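Local coordinates for predicted sugar phosphatases of the HAD superfamily (Cytophaga hutchinsonii, PDB 2HX1), which is predicted to act as a magnesium-dependent sugar phosphatase of the haloacid dehalogenase superfamily, probably hydrolysing a phosphate ester, at residues A[142-145]-A[149-152]; A[134-139]-A[154-159]; A[97-102]-A[127-132]; A[111-114]-A[118-121]. All coordinates share one frame; numbering follows the deposited sequence.

Overall arrangement
Along the chain, contact 3 opens first: strand 98-103 begins it, and the loop before strand 133-138 returns to close it at 127-132. Within that excursion lies contact 4, a short loop in which 111-114 folds back on strand 117-121. Contact 2 follows in series, joining strand 133-138 to the last turns of helix 146-159, and it encloses contact 1, where the start of the same helix meets the loop ahead of it. None of the loops cross. Contacts 2, 3 and 4 meet in one parallel sheet, strands 117-121, 98-103 and 133-138 being neighbours in that order, and contacts 1 and 2 also touch a second subunit.

Contact 1: A[142-145]-A[149-152]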
loop_
_atom_site.group_PDB
_atom_site.type_symbol
_atom_site.label_atom_id
_atom_site.label_comp_id
_atom_site.label_asym_id
_atom_site.label_seq_id
_atom_site.Cartn_x
_atom_site.Cartn_y
_atom_site.Cartn_z
ATOM N N GLU A 142 2.076 -22.005 13.331
ATOM C CA GLU A 142 2.996 -23.020 13.846
ATOM C C GLU A 142 3.000 -24.276 12.984
ATOM O O GLU A 142 2.077 -24.502 12.224
ATOM C CB GLU A 142 2.620 -23.399 15.277
ATOM C CG GLU A 142 2.873 -22.287 16.245
ATOM C CD GLU A 142 2.436 -22.617 17.667
ATOM O OE1 GLU A 142 1.448 -23.372 17.851
ATOM O OE2 GLU A 142 3.080 -22.097 18.599
ATOM N N GLY A 143 4.043 -25.093 13.125
ATOM C CA GLY A 143 4.057 -26.430 12.547
ATOM C C GLY A 143 4.989 -26.587 11.381
ATOM O O GLY A 143 5.084 -27.668 10.803
ATOM N N PHE A 144 5.693 -25.514 11.020
ATOM C CA PHE A 144 6.605 -25.561 9.899
ATOM C C PHE A 144 7.773 -24.599 10.062
ATOM O O PHE A 144 7.711 -23.645 10.847
ATOM C CB PHE A 144 5.855 -25.276 8.590
ATOM C CG PHE A 144 5.222 -23.919 8.531
ATOM C CD1 PHE A 144 3.963 -23.702 9.085
ATOM C CD2 PHE A 144 5.876 -22.872 7.879
ATOM C CE1 PHE A 144 3.381 -22.430 9.058
ATOM C CE2 PHE A 144 5.325 -21.613 7.816
ATOM C CZ PHE A 144 4.058 -21.371 8.423
ATOM N N ASN A 145 8.844 -24.874 9.317
ATOM C CA ASN A 145 10.044 -24.042 9.319
ATOM C C ASN A 145 9.808 -22.906 8.370
ATOM O O ASN A 145 9.670 -23.121 7.168
ATOM C CB ASN A 145 11.319 -24.800 8.902
ATOM C CG ASN A 145 12.580 -23.908 8.920
ATOM O OD1 ASN A 145 12.630 -22.850 8.269
ATOM N ND2 ASN A 145 13.614 -24.350 9.650
ATOM N N ASP A 149 9.866 -22.915 4.345
ATOM C CA ASP A 149 8.532 -23.063 3.742
ATOM C C ASP A 149 7.851 -21.793 3.306
ATOM O O ASP A 149 6.978 -21.847 2.450
ATOM C CB ASP A 149 7.666 -23.894 4.673
ATOM C CG ASP A 149 8.210 -25.306 4.829
ATOM O OD1 ASP A 149 9.104 -25.665 4.016
ATOM O OD2 ASP A 149 7.749 -26.055 5.722
ATOM N N LEU A 150 8.248 -20.640 3.839
ATOM C CA LEU A 150 7.815 -19.370 3.243
ATOM C C LEU A 150 8.452 -19.150 1.878
ATOM O O LEU A 150 7.794 -18.713 0.922
ATOM C CB LEU A 150 8.138 -18.177 4.144
ATOM C CG LEU A 150 7.338 -18.264 5.451
ATOM C CD1 LEU A 150 7.585 -17.067 6.295
ATOM C CD2 LEU A 150 5.823 -18.461 5.188
ATOM N N ASN A 151 9.751 -19.418 1.810
ATOM C CA ASN A 151 10.440 -19.490 0.531
ATOM C C ASN A 151 9.799 -20.483 -0.413
ATOM O O ASN A 151 9.515 -20.127 -1.569
ATOM C CB ASN A 151 11.924 -19.775 0.712
ATOM C CG ASN A 151 12.721 -18.521 0.979
ATOM O OD1 ASN A 151 12.789 -17.633 0.119
ATOM N ND2 ASN A 151 13.357 -18.445 2.154
ATOM N N LYS A 152 9.524 -21.705 0.044
ATOM C CA LYS A 152 8.878 -22.691 -0.857
ATOM C C LYS A 152 7.483 -22.224 -1.301
ATOM O O LYS A 152 7.092 -22.480 -2.411
ATOM C CB LYS A 152 8.727 -24.081 -0.203
ATOM C CG LYS A 152 9.964 -24.973 -0.248
ATOM C CD LYS A 152 9.661 -26.423 0.271
ATOM C CE LYS A 152 10.317 -27.501 -0.636
ATOM N NZ LYS A 152 10.476 -28.873 -0.022
HETATM O O HOH W 1 9.084 -27.180 7.560
#
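F144, N145, D149 and L150 form a contact at the N-terminal end of a helix, where the loop leaving strand 133-138 is tied to the first turns of helix 146-159. N145 is the N-cap. Its carbonyl O accepts a bond from D149 N at 2.8 Å, the first i to i+4 link of the helix, while its side-chain OD1 caps the N-H of H148. Asparagine suits this place because its short amide reaches forward to that N-H, one of the first-turn amides with no carbonyl before it to bond.

A water adds a second link: it accepts from N145 N at 2.9 Å and donates to OD2 of D149. The carboxylate stands beside its own backbone N (chi1 -64°), where OD2 also lies 3.5 Å from CB of F144. The F144 ring, with CG tucked over the backbone and flanked by N and C (chi1 62°), turns toward the helix; its CD2 comes 3.8 Å from CB of D149, and L150 CD2 meets the ring edge at CE2, 4.1 Å away. The planes of ring and carboxylate are only 21° apart. L103 packs against F144, D149 and L150, and W146 stacks on F144. Replacing D149 with an alanine would probably leave the water that bridges to N145 N without its carboxylate acceptor and take away the OD2 packing against CB of F144.

A carboxylate in the first turn lies near the positive end of the helix dipole, which would probably favour its charge, while the ring of F144 and a methyl of L150 supply the apolar part.

Contact 2: A[134-139]-A[154-159]; sequences NALVLL and VNLLRK
L136 on strand 133-138 and L157 on helix 146-159 mark the closest approach of the two backbones, their CA atoms 8.4 Å apart, a spacing that leaves the gap between strand and helix to be filled by side chains. Three leucines fill it. L136 points at the helix with CG anti to its backbone N (chi1 167°), which carries both of its methyls across. CD2 sits against the forked end of L157, 3.9 Å from CD1, and the two side chains cross at about a right angle. The other methyl of L136, CD1, lies 4.3 Å from CD2 of L156, so one branched residue on the strand touches two consecutive helix residues. Leucine fits because its methyls sit far enough out to meet midway.

This is the strand-to-helix packing of a beta-alpha-beta unit, 133-138, 146-159 and 164-167; L157 also touches A164 of the third element, and L136 bonds through its backbone to P163 and I165. On the polar side of the helix, K159 forms a salt bridge with D179 of a second subunit. With apolar carbon on both sides of the interface, the union rests on dispersion and the exclusion of water, without direction from polar groups.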
loop_
_atom_site.group_PDB
_atom_site.type_symbol
_atom_site.label_atom_id
_atom_site.label_comp_id
_atom_site.label_asym_id
_atom_site.label_seq_id
_atom_site.Cartn_x
_atom_site.Cartn_y
_atom_site.Cartn_z
ATOM N N ASN A 134 -3.051 -28.466 -6.369
ATOM C CA ASN A 134 -4.159 -27.720 -6.977
ATOM C C ASN A 134 -4.684 -26.605 -6.094
ATOM O O ASN A 134 -5.542 -25.827 -6.511
ATOM C CB ASN A 134 -5.277 -28.701 -7.323
ATOM C CG ASN A 134 -4.847 -29.722 -8.359
ATOM O OD1 ASN A 134 -3.944 -29.476 -9.156
ATOM N ND2 ASN A 134 -5.466 -30.876 -8.328
ATOM N N ALA A 135 -4.159 -26.508 -4.874
ATOM C CA ALA A 135 -4.493 -25.385 -3.994
ATOM C C ALA A 135 -3.487 -25.296 -2.856
ATOM O O ALA A 135 -2.798 -26.274 -2.512
ATOM C CB ALA A 135 -5.960 -25.495 -3.424
ATOM N N LEU A 136 -3.422 -24.118 -2.264
ATOM C CA LEU A 136 -2.617 -23.880 -1.074
ATOM C C LEU A 136 -3.529 -23.309 -0.001
ATOM O O LEU A 136 -4.234 -22.337 -0.265
ATOM C CB LEU A 136 -1.509 -22.871 -1.385
ATOM C CG LEU A 136 -0.770 -22.273 -0.185
ATOM C CD1 LEU A 136 0.052 -23.379 0.502
ATOM C CD2 LEU A 136 0.102 -21.097 -0.626
ATOM N N VAL A 137 -3.504 -23.884 1.198
ATOM C CA VAL A 137 -4.201 -23.271 2.353
ATOM C C VAL A 137 -3.264 -22.910 3.487
ATOM O O VAL A 137 -2.400 -23.694 3.859
ATOM C CB VAL A 137 -5.336 -24.160 2.861
ATOM C CG1 VAL A 137 -6.317 -24.330 1.767
ATOM C CG2 VAL A 137 -4.819 -25.539 3.292
ATOM N N LEU A 138 -3.427 -21.704 4.017
ATOM C CA LEU A 138 -2.716 -21.248 5.216
ATOM C C LEU A 138 -3.633 -21.432 6.452
ATOM O O LEU A 138 -4.730 -20.880 6.511
ATOM C CB LEU A 138 -2.251 -19.791 5.043
ATOM C CG LEU A 138 -0.795 -19.619 4.587
ATOM C CD1 LEU A 138 -0.550 -20.507 3.373
ATOM C CD2 LEU A 138 -0.473 -18.169 4.280
ATOM N N LEU A 139 -3.203 -22.270 7.402
ATOM C CA LEU A 139 -4.096 -22.735 8.495
ATOM C C LEU A 139 -3.627 -22.332 9.899
ATOM O O LEU A 139 -4.460 -22.079 10.784
ATOM C CB LEU A 139 -4.247 -24.262 8.469
ATOM C CG LEU A 139 -4.869 -24.890 7.219
ATOM C CD1 LEU A 139 -4.632 -26.368 7.269
ATOM C CD2 LEU A 139 -6.374 -24.588 7.143
ATOM N N VAL A 154 6.425 -19.062 -1.702
ATOM C CA VAL A 154 6.650 -18.066 -2.746
ATOM C C VAL A 154 6.870 -18.773 -4.084
ATOM O O VAL A 154 6.210 -18.450 -5.078
ATOM C CB VAL A 154 7.801 -17.074 -2.387
ATOM C CG1 VAL A 154 8.325 -16.284 -3.615
ATOM C CG2 VAL A 154 7.337 -16.111 -1.328
ATOM N N ASN A 155 7.764 -19.762 -4.113
ATOM C CA ASN A 155 8.051 -20.448 -5.354
ATOM C C ASN A 155 6.887 -21.312 -5.877
ATOM O O ASN A 155 6.674 -21.398 -7.086
ATOM C CB ASN A 155 9.308 -21.270 -5.199
ATOM C CG ASN A 155 10.545 -20.403 -5.138
ATOM O OD1 ASN A 155 10.808 -19.627 -6.067
ATOM N ND2 ASN A 155 11.287 -20.498 -4.034
ATOM N N LEU A 156 6.134 -21.923 -4.956
ATOM C CA LEU A 156 4.970 -22.722 -5.325
ATOM C C LEU A 156 3.961 -21.881 -6.082
ATOM O O LEU A 156 3.410 -22.320 -7.101
ATOM C CB LEU A 156 4.301 -23.276 -4.077
ATOM C CG LEU A 156 3.002 -24.052 -4.293
ATOM C CD1 LEU A 156 3.218 -25.263 -5.238
ATOM C CD2 LEU A 156 2.495 -24.474 -2.925
ATOM N N LEU A 157 3.724 -20.676 -5.578
ATOM C CA LEU A 157 2.735 -19.781 -6.154
ATOM C C LEU A 157 3.223 -19.083 -7.435
ATOM O O LEU A 157 2.421 -18.635 -8.250
ATOM C CB LEU A 157 2.334 -18.731 -5.107
ATOM C CG LEU A 157 1.545 -19.282 -3.917
ATOM C CD1 LEU A 157 1.246 -18.154 -2.932
ATOM C CD2 LEU A 157 0.266 -20.018 -4.391
ATOM N N ARG A 158 4.537 -18.920 -7.562
ATOM C CA ARG A 158 5.140 -18.468 -8.808
ATOM C C ARG A 158 5.014 -19.542 -9.884
ATOM O O ARG A 158 4.950 -19.212 -11.061
ATOM C CB ARG A 158 6.620 -18.150 -8.609
ATOM C CG ARG A 158 6.879 -16.821 -7.839
ATOM C CD ARG A 158 8.364 -16.563 -7.505
ATOM N NE ARG A 158 9.168 -16.396 -8.728
ATOM C CZ ARG A 158 9.888 -17.359 -9.303
ATOM N NH1 ARG A 158 9.966 -18.591 -8.767
ATOM N NH2 ARG A 158 10.538 -17.094 -10.437
ATOM N N LYS A 159 4.977 -20.818 -9.485
ATOM C CA LYS A 159 4.990 -21.927 -10.433
ATOM C C LYS A 159 3.639 -22.550 -10.687
ATOM O O LYS A 159 3.466 -23.226 -11.706
ATOM C CB LYS A 159 5.922 -23.040 -9.966
ATOM C CG LYS A 159 7.394 -22.670 -9.910
ATOM C CD LYS A 159 8.137 -23.734 -9.154
ATOM C CE LYS A 159 9.631 -23.586 -9.271
ATOM N NZ LYS A 159 10.324 -24.564 -8.359
#

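Contact 3: A[97-102]-A[127-132]; sequences GGIVAY and DSNIGE
I99 N donates to the carbonyl O of E132 at 2.8 Å, with an almost straight N-H...O angle of 174°, although the donor stands 37° out of the carbonyl plane. The same oxygen receives a CA-H...O contact from G98, 3.4 Å from its CA. A side chain on G98 would drive its CB into that oxygen, and the positive phi independently favours glycine.

I99 carries the apolar half. Its CG1 branch lies opposite the carbonyl carbon (chi1 -54°), which sends CD1 over the loop, 3.8 Å from CB of N129 and equally near CB of E132. CD1 also rests 3.7 Å from O of N129. A long, branched aliphatic suits this spot, since one arm covers the loop while the other, CG2, turns toward strand 117-121. Replacing I99 with an alanine would probably leave the CB atoms of N129 and E132 without their cover and open a gap against L120.

The pairing continues into strand 133-138: I99 also bonds through its backbone to N134, so its N and O engage residues two apart, as in a parallel ladder, and strand 98-103 lies between 117-121 and 133-138 in a five-stranded parallel sheet, consistent with the cap domain of this superfamily.

Farther out, the loop keeps its shape through E132 N bonded to N129 O at 2.9 Å. The side-chain amide of N129 grips the chain before it, OD1 accepting from D126 N and ND2 donating to A124 O, while N134 ND2 donates to G97 O.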
loop_
_atom_site.group_PDB
_atom_site.type_symbol
_atom_site.label_atom_id
_atom_site.label_comp_id
_atom_site.label_asym_id
_atom_site.label_seq_id
_atom_site.Cartn_x
_atom_site.Cartn_y
_atom_site.Cartn_z
ATOM N N GLY A 97 -9.479 -32.884 -7.176
ATOM C CA GLY A 97 -8.488 -33.890 -6.842
ATOM C C GLY A 97 -7.099 -33.294 -6.654
ATOM O O GLY A 97 -6.958 -32.087 -6.419
ATOM N N GLY A 98 -6.092 -34.154 -6.759
ATOM C CA GLY A 98 -4.694 -33.789 -6.572
ATOM C C GLY A 98 -4.367 -33.500 -5.124
ATOM O O GLY A 98 -4.997 -34.056 -4.228
ATOM N N ILE A 99 -3.381 -32.634 -4.905
ATOM C CA ILE A 99 -2.888 -32.312 -3.560
ATOM C C ILE A 99 -3.312 -30.865 -3.145
ATOM O O ILE A 99 -3.281 -29.944 -3.957
ATOM C CB ILE A 99 -1.359 -32.392 -3.531
ATOM C CG1 ILE A 99 -0.868 -33.750 -4.049
ATOM C CG2 ILE A 99 -0.802 -32.113 -2.119
ATOM C CD1 ILE A 99 0.625 -33.705 -4.442
ATOM N N VAL A 100 -3.739 -30.689 -1.900
ATOM C CA VAL A 100 -3.889 -29.341 -1.300
ATOM C C VAL A 100 -2.697 -29.155 -0.369
ATOM O O VAL A 100 -2.496 -29.948 0.548
ATOM C CB VAL A 100 -5.266 -29.185 -0.568
ATOM C CG1 VAL A 100 -5.342 -27.903 0.248
ATOM C CG2 VAL A 100 -6.413 -29.205 -1.588
ATOM N N ALA A 101 -1.840 -28.178 -0.676
ATOM C CA ALA A 101 -0.664 -27.883 0.150
ATOM C C ALA A 101 -1.084 -26.982 1.324
ATOM O O ALA A 101 -2.001 -26.166 1.203
ATOM C CB ALA A 101 0.438 -27.247 -0.705
ATOM N N TYR A 102 -0.474 -27.162 2.482
ATOM C CA TYR A 102 -0.831 -26.325 3.605
ATOM C C TYR A 102 0.359 -25.852 4.409
ATOM O O TYR A 102 1.382 -26.508 4.476
ATOM C CB TYR A 102 -1.838 -27.028 4.525
ATOM C CG TYR A 102 -1.301 -28.214 5.325
ATOM C CD1 TYR A 102 -0.712 -28.024 6.563
ATOM C CD2 TYR A 102 -1.426 -29.525 4.841
ATOM C CE1 TYR A 102 -0.243 -29.107 7.311
ATOM C CE2 TYR A 102 -0.973 -30.594 5.563
ATOM C CZ TYR A 102 -0.380 -30.386 6.800
ATOM O OH TYR A 102 0.075 -31.450 7.512
ATOM N N ASP A 127 9.552 -31.052 -6.979
ATOM C CA ASP A 127 9.357 -31.288 -8.405
ATOM C C ASP A 127 8.652 -32.623 -8.692
ATOM O O ASP A 127 7.989 -32.798 -9.706
ATOM C CB ASP A 127 10.715 -31.204 -9.113
ATOM C CG ASP A 127 11.259 -29.786 -9.135
ATOM O OD1 ASP A 127 10.461 -28.830 -9.319
ATOM O OD2 ASP A 127 12.487 -29.617 -8.962
ATOM N N SER A 128 8.771 -33.564 -7.784
ATOM C CA SER A 128 8.159 -34.873 -7.999
ATOM C C SER A 128 6.640 -34.844 -7.882
ATOM O O SER A 128 5.988 -35.692 -8.470
ATOM C CB SER A 128 8.697 -35.944 -7.029
ATOM O OG SER A 128 7.844 -36.105 -5.882
ATOM N N ASN A 129 6.074 -33.887 -7.131
ATOM C CA ASN A 129 4.596 -33.805 -6.966
ATOM C C ASN A 129 3.957 -32.418 -7.182
ATOM O O ASN A 129 2.721 -32.278 -7.093
ATOM C CB ASN A 129 4.160 -34.378 -5.589
ATOM C CG ASN A 129 4.809 -33.659 -4.415
ATOM O OD1 ASN A 129 5.396 -32.595 -4.593
ATOM N ND2 ASN A 129 4.717 -34.242 -3.200
ATOM N N ILE A 130 4.759 -31.403 -7.481
ATOM C CA ILE A 130 4.230 -30.056 -7.596
ATOM C C ILE A 130 3.147 -29.968 -8.659
ATOM O O ILE A 130 2.218 -29.186 -8.549
ATOM C CB ILE A 130 5.356 -29.028 -7.851
ATOM C CG1 ILE A 130 4.837 -27.605 -7.628
ATOM C CG2 ILE A 130 5.924 -29.157 -9.285
ATOM C CD1 ILE A 130 5.915 -26.534 -7.654
ATOM N N GLY A 131 3.241 -30.796 -9.692
ATOM C CA GLY A 131 2.277 -30.724 -10.800
ATOM C C GLY A 131 0.885 -31.171 -10.415
ATOM O O GLY A 131 -0.084 -30.991 -11.175
ATOM N N GLU A 132 0.786 -31.768 -9.237
ATOM C CA GLU A 132 -0.479 -32.234 -8.726
ATOM C C GLU A 132 -1.050 -31.306 -7.658
ATOM O O GLU A 132 -2.149 -31.547 -7.179
ATOM C CB GLU A 132 -0.288 -33.641 -8.164
ATOM C CG GLU A 132 -0.402 -34.724 -9.222
ATOM C CD GLU A 132 -1.868 -35.051 -9.543
ATOM O OE1 GLU A 132 -2.549 -35.713 -8.699
ATOM O OE2 GLU A 132 -2.318 -34.640 -10.645
#

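Contact 4: A[111-114]-A[118-121]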
loop_
_atom_site.group_PDB
_atom_site.type_symbol
_atom_site.label_atom_id
_atom_site.label_comp_id
_atom_site.label_asym_id
_atom_site.label_seq_id
_atom_site.Cartn_x
_atom_site.Cartn_y
_atom_site.Cartn_z
ATOM N N TYR A 111 -9.276 -31.497 9.637
ATOM C CA TYR A 111 -10.636 -31.075 9.299
ATOM C C TYR A 111 -10.881 -30.969 7.791
ATOM O O TYR A 111 -12.017 -31.134 7.336
ATOM C CB TYR A 111 -10.901 -29.701 9.920
ATOM C CG TYR A 111 -12.285 -29.099 9.698
ATOM C CD1 TYR A 111 -13.462 -29.838 9.958
ATOM C CD2 TYR A 111 -12.422 -27.766 9.305
ATOM C CE1 TYR A 111 -14.750 -29.259 9.788
ATOM C CE2 TYR A 111 -13.691 -27.176 9.144
ATOM C CZ TYR A 111 -14.847 -27.926 9.369
ATOM O OH TYR A 111 -16.076 -27.317 9.200
ATOM N N LEU A 112 -9.842 -30.662 7.012
ATOM C CA LEU A 112 -10.051 -30.447 5.561
ATOM C C LEU A 112 -9.885 -31.730 4.749
ATOM O O LEU A 112 -10.237 -31.758 3.560
ATOM C CB LEU A 112 -9.138 -29.336 5.029
ATOM C CG LEU A 112 -9.395 -27.910 5.536
ATOM C CD1 LEU A 112 -8.307 -26.970 5.001
ATOM C CD2 LEU A 112 -10.756 -27.417 5.112
ATOM N N VAL A 113 -9.380 -32.787 5.386
ATOM C CA VAL A 113 -9.234 -34.101 4.732
ATOM C C VAL A 113 -10.565 -34.532 4.082
ATOM O O VAL A 113 -11.650 -34.351 4.661
ATOM C CB VAL A 113 -8.733 -35.140 5.778
ATOM C CG1 VAL A 113 -8.922 -36.571 5.317
ATOM C CG2 VAL A 113 -7.270 -34.852 6.120
ATOM N N SER A 114 -10.485 -35.050 2.858
ATOM C CA SER A 114 -11.682 -35.502 2.139
ATOM C C SER A 114 -11.328 -36.471 1.005
ATOM O O SER A 114 -10.146 -36.703 0.718
ATOM C CB SER A 114 -12.465 -34.296 1.600
ATOM O OG SER A 114 -11.714 -33.596 0.634
ATOM N N LYS A 118 -5.467 -35.197 -1.350
ATOM C CA LYS A 118 -4.501 -35.450 -0.302
ATOM C C LYS A 118 -4.015 -34.105 0.212
ATOM O O LYS A 118 -3.658 -33.215 -0.573
ATOM C CB LYS A 118 -3.333 -36.316 -0.788
ATOM C CG LYS A 118 -3.218 -36.459 -2.298
HETATM N N MSE A 119 -4.055 -33.960 1.531
HETATM C CA MSE A 119 -3.457 -32.841 2.228
HETATM C C MSE A 119 -1.979 -33.168 2.412
HETATM O O MSE A 119 -1.659 -34.262 2.894
HETATM C CB MSE A 119 -4.053 -32.710 3.613
HETATM C CG MSE A 119 -5.545 -32.457 3.663
HETATM SE SE MSE A 119 -5.977 -30.763 2.933
HETATM C CE MSE A 119 -5.311 -29.566 4.425
ATOM N N LEU A 120 -1.094 -32.237 2.028
ATOM C CA LEU A 120 0.358 -32.307 2.352
ATOM C C LEU A 120 0.917 -30.937 2.773
ATOM O O LEU A 120 0.554 -29.901 2.196
ATOM C CB LEU A 120 1.177 -32.785 1.149
ATOM C CG LEU A 120 1.167 -34.268 0.746
ATOM C CD1 LEU A 120 1.778 -34.420 -0.634
ATOM C CD2 LEU A 120 1.944 -35.118 1.729
ATOM N N PRO A 121 1.849 -30.930 3.730
ATOM C CA PRO A 121 2.457 -29.664 4.085
ATOM C C PRO A 121 3.294 -29.154 2.926
ATOM O O PRO A 121 3.849 -29.962 2.153
ATOM C CB PRO A 121 3.356 -30.022 5.259
ATOM C CG PRO A 121 3.683 -31.446 5.054
ATOM C CD PRO A 121 2.430 -32.047 4.481
#
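M119, built as selenomethionine, meets L112 and V113 across a turn in which the CA atoms of V113 and M119 are 6.4 Å apart. The first kind of interaction is methyl against aliphatic carbon. The chain of M119 starts toward the 111-114 loop and then bends twice, with chi2 -66° and chi3 -73°, so that it folds round and lays CE against L112. CE lies 3.9 Å from CB of L112 and 4.0 Å from its CD1, beside the stem of the leucine and one of its branches. The selenium is a little farther off, 4.1 Å from CB of L112.

A second set of aliphatic contacts comes from V113. Its CG2, beside the backbone N, touches CG of M119 at 3.8 Å, near the root of that chain, while L112 takes its far end. The long, flexible, unbranched chain suits M119 because it can curl to serve both neighbours; the compact fork of V113 suits the more open side, and L112, being buried, puts its larger fork inward.

Polar interactions are left to the flanks. Y111 O accepts from K88 NZ, and the same lysine makes a cation-pi contact with the tyrosine ring, which fastens the loop from the side of helix 83-94. K118 and L120 pair through their backbones with strand 98-103.

Seen in the fold, L112 rests on T87, K88 and I91 of helix 83-94, and M119 reaches V100 and Y102 of strand 98-103, so the loop lies between that helix and strand 117-121, an outermost strand of its sheet within the chain.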